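Local structure of alpha-L-rhamnosidase (Klebsiella oxytoca, 4XHC) at residues A[128-136]-A[520-528]; A[196-204]-A[226-234]. The protein hydrolyses terminal alpha-L-rhamnose residues from rhamnosides as a two-domain glycoside hydrolase of family GH78. All blocks are in the same frame, centred on the assembly; numbering follows the deposited sequence.

Interaction 1: A[128-136]-A[520-528]. With RAM (alpha-L-rhamnopyranose), chain C.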
ATOM      1  N   PHE A 128      10.942  -6.746   0.803  1.00 43.02           N
ATOM      2  CA  PHE A 128      11.400  -7.980   0.185  1.00 43.54           C
ATOM      3  C   PHE A 128      12.804  -7.813  -0.367  1.00 44.51           C
ATOM      4  O   PHE A 128      13.096  -6.812  -1.027  1.00 46.85           O
ATOM      5  CB  PHE A 128      10.499  -8.325  -0.986  1.00 43.76           C
ATOM      6  CG  PHE A 128       9.059  -8.519  -0.624  1.00 44.25           C
ATOM      7  CD1 PHE A 128       8.204  -7.428  -0.523  1.00 44.24           C
ATOM      8  CD2 PHE A 128       8.543  -9.795  -0.436  1.00 43.73           C
ATOM      9  CE1 PHE A 128       6.861  -7.607  -0.222  1.00 44.05           C
ATOM     10  CE2 PHE A 128       7.209  -9.977  -0.121  1.00 44.45           C
ATOM     11  CZ  PHE A 128       6.364  -8.883  -0.019  1.00 44.02           C
ATOM     12  N   GLY A 129      13.659  -8.807  -0.157  1.00 45.24           N
ATOM     13  CA  GLY A 129      15.024  -8.741  -0.669  1.00 45.77           C
ATOM     14  C   GLY A 129      15.561 -10.045  -1.219  1.00 46.59           C
ATOM     15  O   GLY A 129      15.294 -11.109  -0.672  1.00 47.89           O
ATOM     16  N   GLU A 130      16.323  -9.959  -2.304  1.00 47.27           N
ATOM     17  CA  GLU A 130      17.044 -11.113  -2.809  1.00 49.15           C
ATOM     18  C   GLU A 130      18.268 -11.394  -1.934  1.00 49.57           C
ATOM     19  O   GLU A 130      18.655 -12.550  -1.759  1.00 49.76           O
ATOM     20  CB  GLU A 130      17.484 -10.890  -4.259  1.00 51.75           C
ATOM     21  CG  GLU A 130      16.365 -10.669  -5.269  1.00 51.37           C
ATOM     22  CD  GLU A 130      16.908 -10.420  -6.670  1.00 52.11           C
ATOM     23  OE1 GLU A 130      17.560  -9.372  -6.873  1.00 53.85           O
ATOM     24  OE2 GLU A 130      16.701 -11.253  -7.576  1.00 50.34           O
ATOM     25  N   THR A 131      18.891 -10.335  -1.416  1.00 49.33           N
ATOM     26  CA  THR A 131      19.963 -10.464  -0.419  1.00 51.34           C
ATOM     27  C   THR A 131      19.506  -9.932   0.934  1.00 51.52           C
ATOM     28  O   THR A 131      18.527  -9.197   1.024  1.00 50.52           O
ATOM     29  CB  THR A 131      21.228  -9.688  -0.819  1.00 52.34           C
ATOM     30  OG1 THR A 131      20.940  -8.278  -0.930  1.00 53.93           O
ATOM     31  CG2 THR A 131      21.752 -10.198  -2.129  1.00 53.09           C
ATOM     32  N   LEU A 132      20.228 -10.289   1.988  1.00 53.33           N
ATOM     33  CA  LEU A 132      19.908  -9.778   3.309  1.00 53.95           C
ATOM     34  C   LEU A 132      20.039  -8.259   3.344  1.00 54.20           C
ATOM     35  O   LEU A 132      19.230  -7.583   3.973  1.00 54.96           O
ATOM     36  CB  LEU A 132      20.809 -10.408   4.365  1.00 55.71           C
ATOM     37  CG  LEU A 132      20.505 -10.047   5.825  1.00 56.48           C
ATOM     38  CD1 LEU A 132      19.070 -10.396   6.194  1.00 55.72           C
ATOM     39  CD2 LEU A 132      21.494 -10.738   6.755  1.00 58.85           C
ATOM     40  N   SER A 133      21.031  -7.717   2.651  1.00 55.00           N
ATOM     41  CA  SER A 133      21.259  -6.273   2.679  1.00 56.52           C
ATOM     42  C   SER A 133      20.029  -5.460   2.223  1.00 54.77           C
ATOM     43  O   SER A 133      19.835  -4.334   2.671  1.00 54.53           O
ATOM     44  CB  SER A 133      22.527  -5.887   1.879  1.00 58.38           C
ATOM     45  OG  SER A 133      22.393  -6.106   0.476  1.00 60.53           O
ATOM     46  N   GLU A 134      19.191  -6.030   1.361  1.00 53.67           N
ATOM     47  CA  GLU A 134      18.025  -5.308   0.842  1.00 53.23           C
ATOM     48  C   GLU A 134      16.909  -5.082   1.861  1.00 53.41           C
ATOM     49  O   GLU A 134      16.055  -4.215   1.658  1.00 57.82           O
ATOM     50  CB  GLU A 134      17.467  -6.017  -0.386  1.00 53.59           C
ATOM     51  CG  GLU A 134      18.419  -6.005  -1.573  1.00 55.90           C
ATOM     52  CD  GLU A 134      17.971  -6.912  -2.700  1.00 56.55           C
ATOM     53  OE1 GLU A 134      16.859  -6.688  -3.256  1.00 53.59           O
ATOM     54  OE2 GLU A 134      18.748  -7.845  -3.015  1.00 57.04           O
ATOM     55  N   VAL A 135      16.908  -5.843   2.949  1.00 51.44           N
ATOM     56  CA  VAL A 135      15.951  -5.607   4.027  1.00 51.37           C
ATOM     57  C   VAL A 135      16.587  -4.942   5.265  1.00 51.67           C
ATOM     58  O   VAL A 135      15.934  -4.794   6.297  1.00 51.28           O
ATOM     59  CB  VAL A 135      15.200  -6.911   4.411  1.00 52.76           C
ATOM     60  CG1 VAL A 135      14.470  -7.479   3.195  1.00 52.01           C
ATOM     61  CG2 VAL A 135      16.135  -7.962   5.009  1.00 54.02           C
ATOM     62  N   CYS A 136      17.853  -4.545   5.149  1.00 52.15           N
ATOM     63  CA  CYS A 136      18.571  -3.850   6.228  1.00 53.67           C
ATOM     64  C   CYS A 136      18.969  -2.423   5.888  1.00 54.70           C
ATOM     65  O   CYS A 136      19.034  -1.581   6.764  1.00 55.46           O
ATOM     66  CB  CYS A 136      19.829  -4.614   6.598  1.00 54.99           C
ATOM     67  SG  CYS A 136      19.461  -6.317   7.031  1.00 57.43           S
ATOM     68  N   SER A 520      23.415   1.861  -7.122  1.00 43.23           N
ATOM     69  CA  SER A 520      23.175   1.211  -5.838  1.00 45.05           C
ATOM     70  C   SER A 520      23.089  -0.282  -6.010  1.00 44.26           C
ATOM     71  O   SER A 520      22.413  -0.767  -6.899  1.00 43.17           O
ATOM     72  CB  SER A 520      21.867   1.699  -5.235  1.00 47.75           C
ATOM     73  OG  SER A 520      21.548   1.007  -4.041  1.00 49.17           O
ATOM     74  N   LYS A 521      23.769  -1.022  -5.148  1.00 46.87           N
ATOM     75  CA  LYS A 521      23.785  -2.479  -5.257  1.00 47.03           C
ATOM     76  C   LYS A 521      22.403  -3.040  -4.911  1.00 47.06           C
ATOM     77  O   LYS A 521      22.114  -4.184  -5.230  1.00 45.16           O
ATOM     78  CB  LYS A 521      24.891  -3.074  -4.368  1.00 49.83           C
ATOM     79  CG  LYS A 521      24.464  -3.268  -2.924  1.00 54.41           C
ATOM     80  CD  LYS A 521      25.553  -3.058  -1.878  1.00 58.05           C
ATOM     81  CE  LYS A 521      24.863  -2.756  -0.547  1.00 61.40           C
ATOM     82  NZ  LYS A 521      25.782  -2.692   0.614  1.00 64.98           N
ATOM     83  N   LEU A 522      21.558  -2.226  -4.266  1.00 48.85           N
ATOM     84  CA  LEU A 522      20.174  -2.602  -3.943  1.00 49.47           C
ATOM     85  C   LEU A 522      19.315  -2.866  -5.163  1.00 47.53           C
ATOM     86  O   LEU A 522      18.387  -3.656  -5.101  1.00 51.04           O
ATOM     87  CB  LEU A 522      19.461  -1.495  -3.175  1.00 52.08           C
ATOM     88  CG  LEU A 522      19.951  -1.081  -1.795  1.00 54.99           C
ATOM     89  CD1 LEU A 522      19.046   0.028  -1.267  1.00 56.77           C
ATOM     90  CD2 LEU A 522      19.996  -2.270  -0.860  1.00 55.76           C
ATOM     91  N   ILE A 523      19.590  -2.170  -6.257  1.00 46.06           N
ATOM     92  CA  ILE A 523      18.756  -2.270  -7.437  1.00 44.31           C
ATOM     93  C   ILE A 523      19.383  -3.146  -8.518  1.00 42.50           C
ATOM     94  O   ILE A 523      18.788  -3.359  -9.561  1.00 42.08           O
ATOM     95  CB  ILE A 523      18.391  -0.865  -7.961  1.00 44.65           C
ATOM     96  CG1 ILE A 523      17.031  -0.897  -8.647  1.00 45.47           C
ATOM     97  CG2 ILE A 523      19.456  -0.312  -8.886  1.00 43.87           C
ATOM     98  CD1 ILE A 523      16.364   0.456  -8.704  1.00 46.62           C
ATOM     99  N   ASN A 524      20.574  -3.681  -8.268  1.00 42.51           N
ATOM    100  CA  ASN A 524      21.091  -4.745  -9.121  1.00 41.17           C
ATOM    101  C   ASN A 524      20.182  -5.962  -8.974  1.00 41.10           C
ATOM    102  O   ASN A 524      19.507  -6.130  -7.954  1.00 40.06           O
ATOM    103  CB  ASN A 524      22.532  -5.145  -8.748  1.00 40.89           C
ATOM    104  CG  ASN A 524      23.553  -4.051  -9.026  1.00 40.85           C
ATOM    105  OD1 ASN A 524      23.247  -3.032  -9.652  1.00 41.59           O
ATOM    106  ND2 ASN A 524      24.781  -4.262  -8.562  1.00 40.29           N
ATOM    107  N   SER A 525      20.182  -6.810  -9.996  1.00 40.88           N
ATOM    108  CA  SER A 525      19.466  -8.087  -9.952  1.00 40.71           C
ATOM    109  C   SER A 525      20.403  -9.184  -9.467  1.00 41.00           C
ATOM    110  O   SER A 525      21.567  -9.228  -9.860  1.00 42.41           O
ATOM    111  CB  SER A 525      18.911  -8.416 -11.333  1.00 39.22           C
ATOM    112  OG  SER A 525      18.500  -9.764 -11.398  1.00 40.04           O
ATOM    113  N   TYR A 526      19.901 -10.054  -8.597  1.00 42.04           N
ATOM    114  CA  TYR A 526      20.701 -11.148  -8.021  1.00 42.89           C
ATOM    115  C   TYR A 526      20.244 -12.515  -8.515  1.00 43.30           C
ATOM    116  O   TYR A 526      20.653 -13.554  -8.000  1.00 41.90           O
ATOM    117  CB  TYR A 526      20.702 -11.059  -6.486  1.00 43.73           C
ATOM    118  CG  TYR A 526      21.446  -9.840  -6.047  1.00 43.43           C
ATOM    119  CD1 TYR A 526      22.824  -9.856  -5.920  1.00 43.71           C
ATOM    120  CD2 TYR A 526      20.786  -8.639  -5.852  1.00 44.13           C
ATOM    121  CE1 TYR A 526      23.524  -8.710  -5.568  1.00 43.94           C
ATOM    122  CE2 TYR A 526      21.473  -7.496  -5.485  1.00 44.38           C
ATOM    123  CZ  TYR A 526      22.840  -7.537  -5.348  1.00 43.82           C
ATOM    124  OH  TYR A 526      23.507  -6.395  -4.990  1.00 43.90           O
ATOM    125  N   CYS A 527      19.420 -12.492  -9.554  1.00 45.02           N
ATOM    126  CA  CYS A 527      19.051 -13.695 -10.284  1.00 47.87           C
ATOM    127  C   CYS A 527      18.898 -13.270 -11.727  1.00 47.59           C
ATOM    128  O   CYS A 527      17.834 -12.792 -12.118  1.00 49.02           O
ATOM    129  CB  CYS A 527      17.741 -14.273  -9.747  1.00 49.94           C
ATOM    130  SG  CYS A 527      17.130 -15.694 -10.665  1.00 50.64           S
ATOM    131  N   HIS A 528      19.974 -13.402 -12.501  1.00 46.52           N
ATOM    132  CA  HIS A 528      19.998 -12.911 -13.875  1.00 46.49           C
ATOM    133  C   HIS A 528      20.501 -14.028 -14.749  1.00 46.67           C
ATOM    134  O   HIS A 528      21.629 -14.485 -14.589  1.00 45.17           O
ATOM    135  CB  HIS A 528      20.910 -11.684 -13.996  1.00 46.37           C
ATOM    136  CG  HIS A 528      20.297 -10.546 -14.745  1.00 45.31           C
ATOM    137  ND1 HIS A 528      19.267  -9.793 -14.232  1.00 45.14           N
ATOM    138  CD2 HIS A 528      20.582 -10.016 -15.955  1.00 46.54           C
ATOM    139  CE1 HIS A 528      18.932  -8.855 -15.098  1.00 45.39           C
ATOM    140  NE2 HIS A 528      19.715  -8.967 -16.153  1.00 46.37           N
TER
HETATM  141  C1  RAM C 900      20.146  -3.934 -18.478  1.00 42.92           C
HETATM  142  C2  RAM C 900      20.025  -5.378 -18.034  1.00 43.00           C
HETATM  143  C3  RAM C 900      19.781  -6.287 -19.225  1.00 44.08           C
HETATM  144  C4  RAM C 900      20.675  -5.854 -20.375  1.00 44.03           C
HETATM  145  C5  RAM C 900      20.219  -4.488 -20.859  1.00 45.45           C
HETATM  146  C6  RAM C 900      21.342  -3.641 -21.401  1.00 47.24           C
HETATM  147  O1  RAM C 900      19.467  -3.151 -17.578  1.00 43.00           O
HETATM  148  O2  RAM C 900      21.265  -5.722 -17.438  1.00 43.68           O
HETATM  149  O3  RAM C 900      20.053  -7.648 -18.887  1.00 46.08           O
HETATM  150  O4  RAM C 900      20.582  -6.774 -21.446  1.00 43.03           O
HETATM  151  O5  RAM C 900      19.597  -3.757 -19.779  1.00 45.97           O
HETATM  152  O   HOH W   1      16.097 -10.456 -10.244  1.00 47.29           O

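Interaction 2: A[196-204]-A[226-234]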
ATOM      1  N   VAL A 196       4.942 -18.638   0.371  1.00 57.31           N
ATOM      2  CA  VAL A 196       5.091 -18.064  -0.970  1.00 55.06           C
ATOM      3  C   VAL A 196       4.611 -19.065  -2.013  1.00 54.33           C
ATOM      4  O   VAL A 196       4.946 -20.247  -1.944  1.00 55.61           O
ATOM      5  CB  VAL A 196       6.543 -17.610  -1.264  1.00 53.49           C
ATOM      6  CG1 VAL A 196       7.516 -18.776  -1.302  1.00 54.05           C
ATOM      7  CG2 VAL A 196       6.601 -16.842  -2.570  1.00 53.25           C
ATOM      8  N   ASN A 197       3.787 -18.588  -2.941  1.00 53.98           N
ATOM      9  CA  ASN A 197       3.336 -19.378  -4.086  1.00 55.26           C
ATOM     10  C   ASN A 197       4.257 -19.104  -5.277  1.00 53.37           C
ATOM     11  O   ASN A 197       4.113 -18.090  -5.954  1.00 52.61           O
ATOM     12  CB  ASN A 197       1.885 -19.026  -4.450  1.00 56.13           C
ATOM     13  CG  ASN A 197       0.869 -19.604  -3.486  1.00 57.69           C
ATOM     14  OD1 ASN A 197       0.407 -18.931  -2.566  1.00 56.47           O
ATOM     15  ND2 ASN A 197       0.506 -20.860  -3.702  1.00 61.10           N
ATOM     16  N   ALA A 198       5.209 -20.001  -5.519  1.00 53.29           N
ATOM     17  CA  ALA A 198       6.261 -19.772  -6.522  1.00 52.42           C
ATOM     18  C   ALA A 198       5.820 -20.172  -7.928  1.00 53.70           C
ATOM     19  O   ALA A 198       5.119 -21.169  -8.114  1.00 55.27           O
ATOM     20  CB  ALA A 198       7.522 -20.527  -6.142  1.00 51.64           C
ATOM     21  N   VAL A 199       6.250 -19.396  -8.915  1.00 53.25           N
ATOM     22  CA  VAL A 199       5.850 -19.617 -10.299  1.00 54.74           C
ATOM     23  C   VAL A 199       7.045 -19.740 -11.227  1.00 54.24           C
ATOM     24  O   VAL A 199       8.100 -19.159 -10.979  1.00 52.78           O
ATOM     25  CB  VAL A 199       4.919 -18.492 -10.835  1.00 55.39           C
ATOM     26  CG1 VAL A 199       3.570 -18.537 -10.136  1.00 56.75           C
ATOM     27  CG2 VAL A 199       5.563 -17.107 -10.703  1.00 53.48           C
ATOM     28  N   THR A 200       6.825 -20.468 -12.320  1.00 55.56           N
ATOM     29  CA  THR A 200       7.802 -20.676 -13.384  1.00 55.57           C
ATOM     30  C   THR A 200       7.099 -21.408 -14.526  1.00 57.33           C
ATOM     31  O   THR A 200       6.081 -22.068 -14.310  1.00 58.08           O
ATOM     32  CB  THR A 200       9.016 -21.514 -12.902  1.00 55.79           C
ATOM     33  OG1 THR A 200       9.972 -21.657 -13.962  1.00 55.91           O
ATOM     34  CG2 THR A 200       8.580 -22.906 -12.428  1.00 57.23           C
ATOM     35  N   SER A 201       7.639 -21.281 -15.736  1.00 58.29           N
ATOM     36  CA  SER A 201       7.192 -22.079 -16.869  1.00 60.17           C
ATOM     37  C   SER A 201       8.122 -23.261 -17.074  1.00 61.93           C
ATOM     38  O   SER A 201       7.891 -24.072 -17.959  1.00 64.40           O
ATOM     39  CB  SER A 201       7.147 -21.243 -18.142  1.00 59.55           C
ATOM     40  OG  SER A 201       8.434 -20.749 -18.459  1.00 58.62           O
ATOM     41  N   ALA A 202       9.172 -23.358 -16.266  1.00 61.99           N
ATOM     42  CA  ALA A 202      10.114 -24.465 -16.360  1.00 65.99           C
ATOM     43  C   ALA A 202       9.785 -25.537 -15.322  1.00 67.77           C
ATOM     44  O   ALA A 202      10.573 -25.816 -14.417  1.00 67.65           O
ATOM     45  CB  ALA A 202      11.534 -23.954 -16.174  1.00 66.29           C
ATOM     46  N   SER A 203       8.614 -26.138 -15.473  1.00 69.90           N
ATOM     47  CA  SER A 203       8.118 -27.118 -14.522  1.00 73.22           C
ATOM     48  C   SER A 203       8.263 -28.544 -15.037  1.00 76.78           C
ATOM     49  O   SER A 203       7.767 -29.471 -14.404  1.00 78.61           O
ATOM     50  CB  SER A 203       6.651 -26.831 -14.237  1.00 74.59           C
ATOM     51  OG  SER A 203       5.929 -26.771 -15.450  1.00 75.17           O
ATOM     52  N   GLY A 204       8.920 -28.715 -16.185  1.00 78.74           N
ATOM     53  CA  GLY A 204       9.179 -30.037 -16.746  1.00 80.17           C
ATOM     54  C   GLY A 204      10.442 -30.658 -16.171  1.00 81.35           C
ATOM     55  O   GLY A 204      11.097 -30.078 -15.298  1.00 78.49           O
ATOM     56  N   THR A 226      18.761 -20.439 -11.376  1.00 52.85           N
ATOM     57  CA  THR A 226      18.757 -19.108 -11.964  1.00 51.47           C
ATOM     58  C   THR A 226      17.897 -19.074 -13.213  1.00 52.58           C
ATOM     59  O   THR A 226      17.060 -18.186 -13.376  1.00 53.92           O
ATOM     60  CB  THR A 226      20.180 -18.640 -12.338  1.00 50.25           C
ATOM     61  OG1 THR A 226      21.057 -18.811 -11.218  1.00 49.90           O
ATOM     62  CG2 THR A 226      20.165 -17.183 -12.743  1.00 49.13           C
ATOM     63  N   LEU A 227      18.115 -20.022 -14.113  1.00 54.33           N
ATOM     64  CA  LEU A 227      17.344 -20.058 -15.351  1.00 56.82           C
ATOM     65  C   LEU A 227      15.872 -20.315 -15.046  1.00 57.12           C
ATOM     66  O   LEU A 227      14.996 -19.671 -15.618  1.00 56.67           O
ATOM     67  CB  LEU A 227      17.884 -21.127 -16.315  1.00 59.01           C
ATOM     68  CG  LEU A 227      17.080 -21.299 -17.612  1.00 59.70           C
ATOM     69  CD1 LEU A 227      17.038 -20.011 -18.424  1.00 57.07           C
ATOM     70  CD2 LEU A 227      17.654 -22.435 -18.439  1.00 61.95           C
ATOM     71  N   GLN A 228      15.615 -21.258 -14.147  1.00 57.36           N
ATOM     72  CA  GLN A 228      14.256 -21.628 -13.801  1.00 57.78           C
ATOM     73  C   GLN A 228      13.415 -20.437 -13.370  1.00 55.71           C
ATOM     74  O   GLN A 228      12.273 -20.302 -13.785  1.00 56.81           O
ATOM     75  CB  GLN A 228      14.258 -22.662 -12.691  1.00 59.65           C
ATOM     76  CG  GLN A 228      12.862 -23.082 -12.275  1.00 61.76           C
ATOM     77  CD  GLN A 228      12.884 -24.284 -11.367  1.00 64.03           C
ATOM     78  OE1 GLN A 228      13.110 -24.158 -10.164  1.00 64.31           O
ATOM     79  NE2 GLN A 228      12.655 -25.461 -11.937  1.00 65.63           N
ATOM     80  N   ASN A 229      13.975 -19.581 -12.532  1.00 53.90           N
ATOM     81  CA  ASN A 229      13.223 -18.432 -12.037  1.00 55.09           C
ATOM     82  C   ASN A 229      13.054 -17.332 -13.091  1.00 54.44           C
ATOM     83  O   ASN A 229      12.104 -16.548 -13.030  1.00 56.18           O
ATOM     84  CB  ASN A 229      13.836 -17.888 -10.738  1.00 54.55           C
ATOM     85  CG  ASN A 229      13.573 -18.800  -9.541  1.00 55.90           C
ATOM     86  OD1 ASN A 229      12.800 -19.752  -9.626  1.00 57.65           O
ATOM     87  ND2 ASN A 229      14.229 -18.522  -8.427  1.00 56.39           N
ATOM     88  N   CYS A 230      13.951 -17.299 -14.067  1.00 52.83           N
ATOM     89  CA  CYS A 230      13.851 -16.351 -15.167  1.00 51.95           C
ATOM     90  C   CYS A 230      12.859 -16.809 -16.252  1.00 52.45           C
ATOM     91  O   CYS A 230      12.326 -15.983 -16.994  1.00 51.29           O
ATOM     92  CB  CYS A 230      15.243 -16.089 -15.756  1.00 51.44           C
ATOM     93  SG  CYS A 230      16.248 -14.957 -14.762  1.00 53.45           S
ATOM     94  N   MET A 231      12.611 -18.116 -16.341  1.00 53.72           N
ATOM     95  CA  MET A 231      11.667 -18.661 -17.324  1.00 56.37           C
ATOM     96  C   MET A 231      10.219 -18.530 -16.860  1.00 55.73           C
ATOM     97  O   MET A 231       9.774 -19.273 -15.994  1.00 55.74           O
ATOM     98  CB  MET A 231      11.990 -20.124 -17.644  1.00 59.34           C
ATOM     99  CG  MET A 231      13.195 -20.285 -18.565  1.00 60.84           C
ATOM    100  SD  MET A 231      13.655 -22.003 -18.856  1.00 63.90           S
ATOM    101  CE  MET A 231      12.268 -22.548 -19.853  1.00 66.40           C
ATOM    102  N   GLN A 232       9.511 -17.566 -17.439  1.00 55.26           N
ATOM    103  CA  GLN A 232       8.138 -17.242 -17.067  1.00 57.09           C
ATOM    104  C   GLN A 232       7.301 -17.248 -18.349  1.00 58.56           C
ATOM    105  O   GLN A 232       7.386 -18.213 -19.109  1.00 59.71           O
ATOM    106  CB  GLN A 232       8.096 -15.894 -16.337  1.00 56.59           C
ATOM    107  CG  GLN A 232       8.923 -15.855 -15.050  1.00 55.40           C
ATOM    108  CD  GLN A 232       8.301 -16.648 -13.916  1.00 55.75           C
ATOM    109  OE1 GLN A 232       7.071 -16.757 -13.812  1.00 56.86           O
ATOM    110  NE2 GLN A 232       9.147 -17.199 -13.048  1.00 54.83           N
ATOM    111  N   GLU A 233       6.500 -16.207 -18.605  1.00 58.50           N
ATOM    112  CA  GLU A 233       5.733 -16.138 -19.858  1.00 60.38           C
ATOM    113  C   GLU A 233       6.620 -15.707 -21.025  1.00 59.42           C
ATOM    114  O   GLU A 233       6.252 -15.867 -22.196  1.00 58.38           O
ATOM    115  CB  GLU A 233       4.490 -15.248 -19.710  1.00 62.49           C
ATOM    116  CG  GLU A 233       3.318 -16.007 -19.088  1.00 66.87           C
ATOM    117  CD  GLU A 233       2.121 -15.137 -18.744  1.00 69.41           C
ATOM    118  OE1 GLU A 233       2.308 -14.118 -18.046  1.00 72.62           O
ATOM    119  OE2 GLU A 233       0.989 -15.484 -19.156  1.00 70.78           O
ATOM    120  N   VAL A 234       7.790 -15.166 -20.683  1.00 58.32           N
ATOM    121  CA  VAL A 234       8.914 -14.994 -21.611  1.00 58.22           C
ATOM    122  C   VAL A 234      10.196 -15.340 -20.855  1.00 57.07           C
ATOM    123  O   VAL A 234      10.153 -15.598 -19.653  1.00 59.45           O
ATOM    124  CB  VAL A 234       9.013 -13.546 -22.148  1.00 57.50           C
ATOM    125  CG1 VAL A 234       7.744 -13.162 -22.892  1.00 58.57           C
ATOM    126  CG2 VAL A 234       9.298 -12.547 -21.031  1.00 55.84           C
TER

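Interaction 1: A[128-136]-A[520-528]
Where the beta-rich N-terminal domain of this GH78 enzyme meets its six-hairpin glycosidase domain, Glu-130 and Tyr-526 join the turn after a strand to the loop that delivers His-528 to the sugar. Glu-130 OE1 accepts a hydrogen bond from the backbone N of Tyr-526 at 3.0 Å, from above the carboxylate plane, and the same oxygen lies at the edge of the tyrosine ring. The other oxygen, OE2, accepts a hydrogen bond from a water that also hydrogen-bonds Ser-525 OG, so the carboxylate reaches Tyr-526 directly and Ser-525 through the water. Thr-131 closes on the ring from its face: CG2 stands 3.9 Å from the Tyr-526 centroid, 9° off the normal, a CH-pi contact. With OG1 between the backbone N and carbonyl carbon of Thr-131 (chi1 61°), CG2 falls anti to the carbonyl carbon and rests on the ring, while OG1 and Ser-133 OG share a hydrogen bond of 3.0 Å. Tyr-526 is also held within its own loop, its OH giving a 2.6 Å bond to Lys-521 O. Glu-134 OE2 accepts a hydrogen bond from Thr-131 N at 3.0 Å, tying the turn to itself, and passes the ring obliquely. Farther along, Leu-522 CD2 packs 4.1 Å from Glu-134 CG. The chain of contacts ends at the ligand: Ser-525 OG pairs with His-528 ND1, and His-528 NE2 donates to O3 of rhamnose at 3.1 Å with the oxygen in the ring plane, so the serine probably helps fix the imidazole's rotation. Lys-240 forms salt bridges with both Glu-130 and Glu-134, probably offsetting two buried negative charges. Strand 122-129 leads directly into the turn, Leu-132 packs on strand 73-79, and segment 520-528 follows helix 482-498 and precedes helix 534-540 in the chain.

Interaction 2: A[196-204]-A[226-234]
Thr-200, the last residue of its strand, and Ser-201 just after it close tightly on the end of a helix and the residues that follow, a small case of hydroxyls serving main-chain carbonyls. Thr-200 OG1, placed anti to its own backbone N (chi1 -178°), donates to Gln-228 O at 2.7 Å and accepts a hydrogen bond from Ala-202 N, an ST turn. Ser-201 takes hold of Met-231 and Gln-232: its N meets Met-231 O at 2.9 Å, nearly straight at 175°, and its OG reaches Gln-232 O at 2.8 Å on a lone pair, in the carbonyl plane. Gln-232 folds back at chi2 (-72°), and its NE2 bridges Val-199 O and Asn-229 O, both at 3.0 Å and close to the amide plane, so the amide is pinned between strand and helix. Buried Ala-202 completes the tight part, its CB 3.9 Å from Met-231 SD. The looser side is that of partly exposed Gln-228, whose NE2 gives a longer, bent bond to Ala-202 O; beyond it Ser-203 and Gly-204 are exposed to solvent. Strand 187-200 pairs with strands 51-55 and 106-115, and helix 214-230 lies against helix 247-259 through Leu-227 and Cys-230.

Interaction 1 joins the N-terminal beta domain to the glycosidase domain, and interaction 2 joins the end of strand 187-200 to the end of helix 214-230, the next helix in the chain; their centres lie about 19 Å apart. They start from different antiparallel sheets: 128-136 leaves the six-stranded one, 196-204 the four-stranded one. Along the chain the order is 128-136, 196-204, 226-234, 520-528, so the short-range interaction 2 falls within the long span bracketed by interaction 1. The two also touch, Cys-527 packing against Thr-226, Asn-229 and Cys-230 of helix 214-230, and His-528 against Thr-226. Of the two, only interaction 1 includes a residue of the rhamnose pocket.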